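Local coordinates for protein cellulosomal scaffoldin (Bacteroides cellulosolvens, PDB 2XBT) that probably binds cellulose through this family 3b carbohydrate-binding module, one domain of a secreted scaffoldin that organises the cellulosome, at residues S63-I68 against T112-V117; R48-S53 against L145-Y150. All blocks are in the same frame, centred on the assembly; numbering follows the deposited sequence.

Contact 1: S63-I68 against T112-V117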
loop_
_atom_site.group_PDB
_atom_site.type_symbol
_atom_site.label_atom_id
_atom_site.label_comp_id
_atom_site.label_asym_id
_atom_site.label_seq_id
_atom_site.Cartn_x
_atom_site.Cartn_y
_atom_site.Cartn_z
ATOM N N SER A 63 9.808 -2.452 -6.890
ATOM C CA SER A 63 9.901 -3.018 -5.546
ATOM C C SER A 63 11.313 -2.855 -4.993
ATOM O O SER A 63 12.208 -3.641 -5.306
ATOM C CB SER A 63 9.472 -4.488 -5.549
ATOM O OG SER A 63 9.329 -4.977 -4.226
ATOM N N ASP A 64 11.504 -1.830 -4.172
ATOM C CA ASP A 64 12.820 -1.495 -3.636
ATOM C C ASP A 64 13.200 -2.394 -2.465
ATOM O O ASP A 64 14.327 -2.885 -2.385
ATOM C CB ASP A 64 12.856 -0.044 -3.158
ATOM C CG ASP A 64 12.704 0.962 -4.298
ATOM O OD1 ASP A 64 13.095 0.663 -5.449
ATOM O OD2 ASP A 64 12.180 2.061 -4.031
ATOM N N TYR A 65 12.269 -2.575 -1.533
ATOM C CA TYR A 65 12.548 -3.361 -0.343
ATOM C C TYR A 65 11.296 -4.024 0.222
ATOM O O TYR A 65 10.261 -3.381 0.389
ATOM C CB TYR A 65 13.208 -2.494 0.728
ATOM C CG TYR A 65 13.478 -3.248 2.014
ATOM C CD1 TYR A 65 14.367 -4.310 2.034
ATOM C CD2 TYR A 65 12.848 -2.895 3.202
ATOM C CE1 TYR A 65 14.628 -5.011 3.197
ATOM C CE2 TYR A 65 13.102 -3.591 4.383
ATOM C CZ TYR A 65 13.998 -4.648 4.364
ATOM O OH TYR A 65 14.275 -5.361 5.509
ATOM N N VAL A 66 11.391 -5.320 0.494
ATOM C CA VAL A 66 10.315 -6.025 1.174
ATOM C C VAL A 66 10.967 -6.912 2.216
ATOM O O VAL A 66 11.736 -7.809 1.868
ATOM C CB VAL A 66 9.498 -6.883 0.207
ATOM C CG1 VAL A 66 8.341 -7.538 0.942
ATOM C CG2 VAL A 66 9.001 -6.039 -0.966
ATOM N N SER A 67 10.678 -6.650 3.486
ATOM C CA SER A 67 11.415 -7.290 4.577
ATOM C C SER A 67 11.114 -8.780 4.734
ATOM O O SER A 67 11.923 -9.521 5.289
ATOM C CB SER A 67 11.177 -6.560 5.897
ATOM O OG SER A 67 9.851 -6.730 6.354
ATOM N N ILE A 68 9.952 -9.216 4.260
ATOM C CA ILE A 68 9.599 -10.632 4.263
ATOM C C ILE A 68 8.996 -10.991 2.922
ATOM O O ILE A 68 8.036 -10.357 2.493
ATOM C CB ILE A 68 8.540 -10.968 5.336
ATOM C CG1 ILE A 68 8.979 -10.487 6.716
ATOM C CG2 ILE A 68 8.219 -12.465 5.324
ATOM C CD1 ILE A 68 7.917 -10.725 7.785
ATOM N N THR A 112 7.914 -4.725 6.274
ATOM C CA THR A 112 8.145 -3.438 5.630
ATOM C C THR A 112 8.101 -3.589 4.113
ATOM O O THR A 112 8.743 -4.473 3.551
ATOM C CB THR A 112 9.498 -2.864 6.054
ATOM O OG1 THR A 112 9.465 -2.594 7.463
ATOM C CG2 THR A 112 9.780 -1.570 5.299
ATOM N N ILE A 113 7.338 -2.725 3.447
ATOM C CA ILE A 113 7.228 -2.757 1.999
ATOM C C ILE A 113 7.559 -1.357 1.477
ATOM O O ILE A 113 6.920 -0.375 1.874
ATOM C CB ILE A 113 5.798 -3.130 1.582
ATOM C CG1 ILE A 113 5.406 -4.474 2.210
ATOM C CG2 ILE A 113 5.642 -3.159 0.064
ATOM C CD1 ILE A 113 3.907 -4.698 2.306
ATOM N N GLN A 114 8.562 -1.266 0.611
ATOM C CA GLN A 114 8.953 0.011 0.026
ATOM C C GLN A 114 8.881 -0.097 -1.481
ATOM O O GLN A 114 9.549 -0.923 -2.082
ATOM C CB GLN A 114 10.360 0.416 0.467
ATOM C CG GLN A 114 10.513 0.487 1.966
ATOM C CD GLN A 114 11.901 0.914 2.410
ATOM O OE1 GLN A 114 12.776 1.190 1.589
ATOM N NE2 GLN A 114 12.106 0.972 3.722
ATOM N N GLY A 115 8.049 0.738 -2.091
ATOM C CA GLY A 115 7.836 0.657 -3.517
ATOM C C GLY A 115 7.713 2.051 -4.101
ATOM O O GLY A 115 7.461 3.023 -3.381
ATOM N N ARG A 116 7.887 2.142 -5.408
ATOM C CA ARG A 116 7.703 3.403 -6.101
ATOM C C ARG A 116 6.918 3.144 -7.358
ATOM O O ARG A 116 7.016 2.067 -7.950
ATOM C CB ARG A 116 9.045 4.018 -6.474
ATOM C CG ARG A 116 9.785 4.643 -5.314
ATOM C CD ARG A 116 11.198 4.988 -5.736
ATOM N NE ARG A 116 11.952 3.792 -6.104
ATOM C CZ ARG A 116 12.490 3.580 -7.299
ATOM N NH1 ARG A 116 12.367 4.487 -8.259
ATOM N NH2 ARG A 116 13.160 2.465 -7.527
ATOM N N VAL A 117 6.137 4.134 -7.770
ATOM C CA VAL A 117 5.470 4.068 -9.060
ATOM C C VAL A 117 5.866 5.277 -9.917
ATOM O O VAL A 117 5.811 6.429 -9.465
ATOM C CB VAL A 117 3.957 3.972 -8.915
ATOM C CG1 VAL A 117 3.289 4.058 -10.277
ATOM C CG2 VAL A 117 3.596 2.656 -8.227
HETATM O O HOH W 1 7.789 -3.348 -2.724
#
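D64 and Y65 both turn their backbone N-H groups onto the carbonyl of Q114, which puts a classic beta bulge into this antiparallel strand pair. Q114 O accepts a bent bond from D64 N (3.0 Å, 136° at the hydrogen) and a much straighter one from Y65 N; a water that also touches S63 OG donates to the same oxygen. The pairing closes again where Q114 N reaches Y65 O at 2.7 Å. Just past the end of strand 59-66, S67 makes two bonds to T112: its N-H meets T112 O, and its OG, held between the backbone N and the carbonyl carbon (chi1 69°), accepts from T112 N at 2.8 Å.

At the bulge the D64 side chain points toward the partner strand and meets R116. The guanidinium presents its side, with NE to OD2 at 2.7 Å and NH2 to OD1 at 2.8 Å, each oxygen offering its syn lone pair and the two planes only 7° apart. The third nitrogen, NH1, is hydrogen-bonded to Q25 OE1. With an alanine at R116, the D64 carboxylate would probably be left without its charged mate and Q25 OE1 without this donor.

On the face of Y65 and Q114, the methyl CG2 of T112 lies at the edge of the tyrosine ring, 3.9 Å from CD2.

Strand 110-119 is flanked on its other edge by strand 22-34, to which I113, G115 and V117 are bonded through M30, M28 and I26, while V66 and S63 lean on A71 of strand 71-82.

Contact 2: R48-S53 against L145-Y150; sequences RYFYTS and LVAVYY. With NO3 (nitrate ion), chain B.
R48 and A147 form a hydrogen-bonded antiparallel pair that joins strands 45-51 and 147-150 in one of the two main sheets of the beta-sandwich of this CBM3 module. R48 N donates to A147 O at 2.8 Å and A147 N returns a bond to R48 O at 3.1 Å. This is the one bridge between the segments; further along, the strands diverge, with their axes at 143°.

The close packing lies around that bridge. V146 sets its methyl CG1 against R48 O, and its CG2 touches Y49 CD1 at 3.9 Å; L12 and F14 of strand 10-15 cover this side, facing the sandwich interior. Across the sheet, the F50 ring points its edge at its neighbours: L145 O lies in the ring plane near CD2, and the A147 methyl approaches CE2 at 4.0 Å. L145 O is also hydrogen-bonded to S132 OG, which in turn accepts from F50 N, so a single serine ties both segments together.

The outer side is looser. The R48 chain, extended from CG to NE, crosses the Y149 side chain at about a right angle and lays CD 3.6 Å from CE2, with the guanidinium and ring planes 50° apart. Its guanidinium sits farther off, CZ being 5.2 Å from the ring centroid, so any cation-pi attraction is weak at most. The stronger polar partner is E90, which forms a salt bridge with R48 NE and probably balances much of the charge. At the tip a nitrate ion, probably from the crystallisation liquor, is held by two weak bonds: NH1 to O3 at 3.3 Å and NH2 to O2 at 3.2 Å.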
loop_
_atom_site.group_PDB
_atom_site.type_symbol
_atom_site.label_atom_id
_atom_site.label_comp_id
_atom_site.label_asym_id
_atom_site.label_seq_id
_atom_site.Cartn_x
_atom_site.Cartn_y
_atom_site.Cartn_z
ATOM N N ARG A 48 -4.138 -1.734 -1.595
ATOM C CA ARG A 48 -4.522 -0.905 -2.737
ATOM C C ARG A 48 -4.250 0.551 -2.454
ATOM O O ARG A 48 -4.619 1.076 -1.402
ATOM C CB ARG A 48 -5.999 -1.086 -3.092
ATOM C CG ARG A 48 -6.344 -2.506 -3.512
ATOM C CD ARG A 48 -7.831 -2.651 -3.823
ATOM N NE ARG A 48 -8.085 -3.947 -4.432
ATOM C CZ ARG A 48 -9.213 -4.313 -5.029
ATOM N NH1 ARG A 48 -10.234 -3.474 -5.126
ATOM N NH2 ARG A 48 -9.311 -5.528 -5.548
ATOM N N TYR A 49 -3.598 1.191 -3.418
ATOM C CA TYR A 49 -3.297 2.607 -3.381
ATOM C C TYR A 49 -4.067 3.177 -4.553
ATOM O O TYR A 49 -3.838 2.785 -5.692
ATOM C CB TYR A 49 -1.804 2.823 -3.613
ATOM C CG TYR A 49 -1.339 4.257 -3.473
ATOM C CD1 TYR A 49 -0.758 4.709 -2.290
ATOM C CD2 TYR A 49 -1.455 5.156 -4.533
ATOM C CE1 TYR A 49 -0.313 6.022 -2.161
ATOM C CE2 TYR A 49 -1.016 6.472 -4.414
ATOM C CZ TYR A 49 -0.447 6.899 -3.227
ATOM O OH TYR A 49 0.012 8.197 -3.079
ATOM N N PHE A 50 -4.988 4.085 -4.254
ATOM C CA PHE A 50 -5.943 4.578 -5.245
ATOM C C PHE A 50 -5.468 5.898 -5.816
ATOM O O PHE A 50 -4.967 6.751 -5.080
ATOM C CB PHE A 50 -7.303 4.767 -4.607
ATOM C CG PHE A 50 -7.835 3.509 -3.964
ATOM C CD1 PHE A 50 -8.542 2.589 -4.720
ATOM C CD2 PHE A 50 -7.632 3.269 -2.618
ATOM C CE1 PHE A 50 -9.042 1.423 -4.142
ATOM C CE2 PHE A 50 -8.121 2.091 -2.019
ATOM C CZ PHE A 50 -8.832 1.180 -2.797
ATOM N N TYR A 51 -5.630 6.057 -7.123
ATOM C CA TYR A 51 -5.067 7.221 -7.800
ATOM C C TYR A 51 -5.837 7.558 -9.069
ATOM O O TYR A 51 -6.709 6.815 -9.505
ATOM C CB TYR A 51 -3.589 6.985 -8.151
ATOM C CG TYR A 51 -3.381 5.965 -9.260
ATOM C CD1 TYR A 51 -3.182 6.368 -10.567
ATOM C CD2 TYR A 51 -3.388 4.589 -8.989
ATOM C CE1 TYR A 51 -2.989 5.440 -11.586
ATOM C CE2 TYR A 51 -3.200 3.654 -10.001
ATOM C CZ TYR A 51 -2.999 4.090 -11.295
ATOM O OH TYR A 51 -2.811 3.185 -12.310
ATOM N N THR A 52 -5.477 8.683 -9.669
ATOM C CA THR A 52 -6.164 9.169 -10.851
ATOM C C THR A 52 -5.192 9.171 -12.001
ATOM O O THR A 52 -4.080 9.699 -11.892
ATOM C CB THR A 52 -6.668 10.603 -10.663
ATOM O OG1 THR A 52 -7.704 10.623 -9.680
ATOM C CG2 THR A 52 -7.200 11.158 -11.991
ATOM N N SER A 53 -5.593 8.555 -13.096
ATOM C CA SER A 53 -4.726 8.462 -14.250
ATOM C C SER A 53 -4.936 9.636 -15.180
ATOM O O SER A 53 -5.965 9.744 -15.848
ATOM C CB SER A 53 -4.960 7.178 -15.032
ATOM O OG SER A 53 -4.096 7.144 -16.155
ATOM N N LEU A 145 -6.184 6.267 3.869
ATOM C CA LEU A 145 -6.679 6.288 2.494
ATOM C C LEU A 145 -6.057 5.170 1.647
ATOM O O LEU A 145 -6.322 5.068 0.444
ATOM C CB LEU A 145 -6.416 7.663 1.852
ATOM C CG LEU A 145 -6.955 8.880 2.620
ATOM C CD1 LEU A 145 -6.393 10.166 2.024
ATOM C CD2 LEU A 145 -8.471 8.898 2.589
ATOM N N VAL A 146 -5.252 4.327 2.285
ATOM C CA VAL A 146 -4.714 3.132 1.623
ATOM C C VAL A 146 -5.426 1.950 2.246
ATOM O O VAL A 146 -5.567 1.895 3.475
ATOM C CB VAL A 146 -3.204 2.967 1.873
ATOM C CG1 VAL A 146 -2.716 1.615 1.356
ATOM C CG2 VAL A 146 -2.428 4.114 1.202
ATOM N N ALA A 147 -5.889 1.017 1.428
ATOM C CA ALA A 147 -6.679 -0.104 1.959
ATOM C C ALA A 147 -5.876 -1.396 1.982
ATOM O O ALA A 147 -5.110 -1.677 1.058
ATOM C CB ALA A 147 -7.941 -0.310 1.146
ATOM N N VAL A 148 -6.099 -2.194 3.027
ATOM C CA VAL A 148 -5.475 -3.506 3.144
ATOM C C VAL A 148 -6.560 -4.581 3.252
ATOM O O VAL A 148 -7.539 -4.406 3.981
ATOM C CB VAL A 148 -4.632 -3.585 4.396
ATOM C CG1 VAL A 148 -3.884 -4.935 4.438
ATOM C CG2 VAL A 148 -3.654 -2.406 4.467
ATOM N N TYR A 149 -6.381 -5.672 2.520
ATOM C CA TYR A 149 -7.349 -6.764 2.513
ATOM C C TYR A 149 -6.677 -8.065 2.923
ATOM O O TYR A 149 -5.509 -8.285 2.624
ATOM C CB TYR A 149 -7.942 -6.932 1.128
ATOM C CG TYR A 149 -8.579 -5.662 0.610
ATOM C CD1 TYR A 149 -9.955 -5.497 0.626
ATOM C CD2 TYR A 149 -7.795 -4.621 0.130
ATOM C CE1 TYR A 149 -10.539 -4.338 0.149
ATOM C CE2 TYR A 149 -8.365 -3.460 -0.337
ATOM C CZ TYR A 149 -9.730 -3.324 -0.326
ATOM O OH TYR A 149 -10.280 -2.164 -0.798
ATOM N N TYR A 150 -7.432 -8.931 3.590
ATOM C CA TYR A 150 -6.937 -10.256 3.905
ATOM C C TYR A 150 -7.913 -11.259 3.316
ATOM O O TYR A 150 -9.086 -11.278 3.681
ATOM C CB TYR A 150 -6.793 -10.434 5.407
ATOM C CG TYR A 150 -6.018 -11.676 5.764
ATOM C CD1 TYR A 150 -4.637 -11.707 5.648
ATOM C CD2 TYR A 150 -6.672 -12.822 6.196
ATOM C CE1 TYR A 150 -3.921 -12.836 5.965
ATOM C CE2 TYR A 150 -5.960 -13.964 6.515
ATOM C CZ TYR A 150 -4.594 -13.962 6.405
ATOM O OH TYR A 150 -3.882 -15.106 6.720
HETATM N N NO3 B . -12.577 -6.050 -6.278
HETATM O O1 NO3 B . -12.765 -7.204 -5.509
HETATM O O2 NO3 B . -11.832 -6.118 -7.465
HETATM O O3 NO3 B . -13.136 -4.837 -5.855
#

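In the fold
Contacts 1 and 2 belong to different sheets of the same CBM3 module, and their centres lie 16 Å apart. Their nearest atoms are about 6 Å apart, so the two do not touch. The chain nevertheless links them closely: strand 45-51 of contact 2 is followed directly by strand 59-66 of contact 1, and both segments of contact 1 fall, in sequence, between the two segments of contact 2. Contact 1 is a surface pairing whose centre is 10 Å from that of the chain, whereas contact 2, at 6 Å, is partly buried. The bound nitrate belongs to contact 2 alone and does not by itself mark a carbohydrate site.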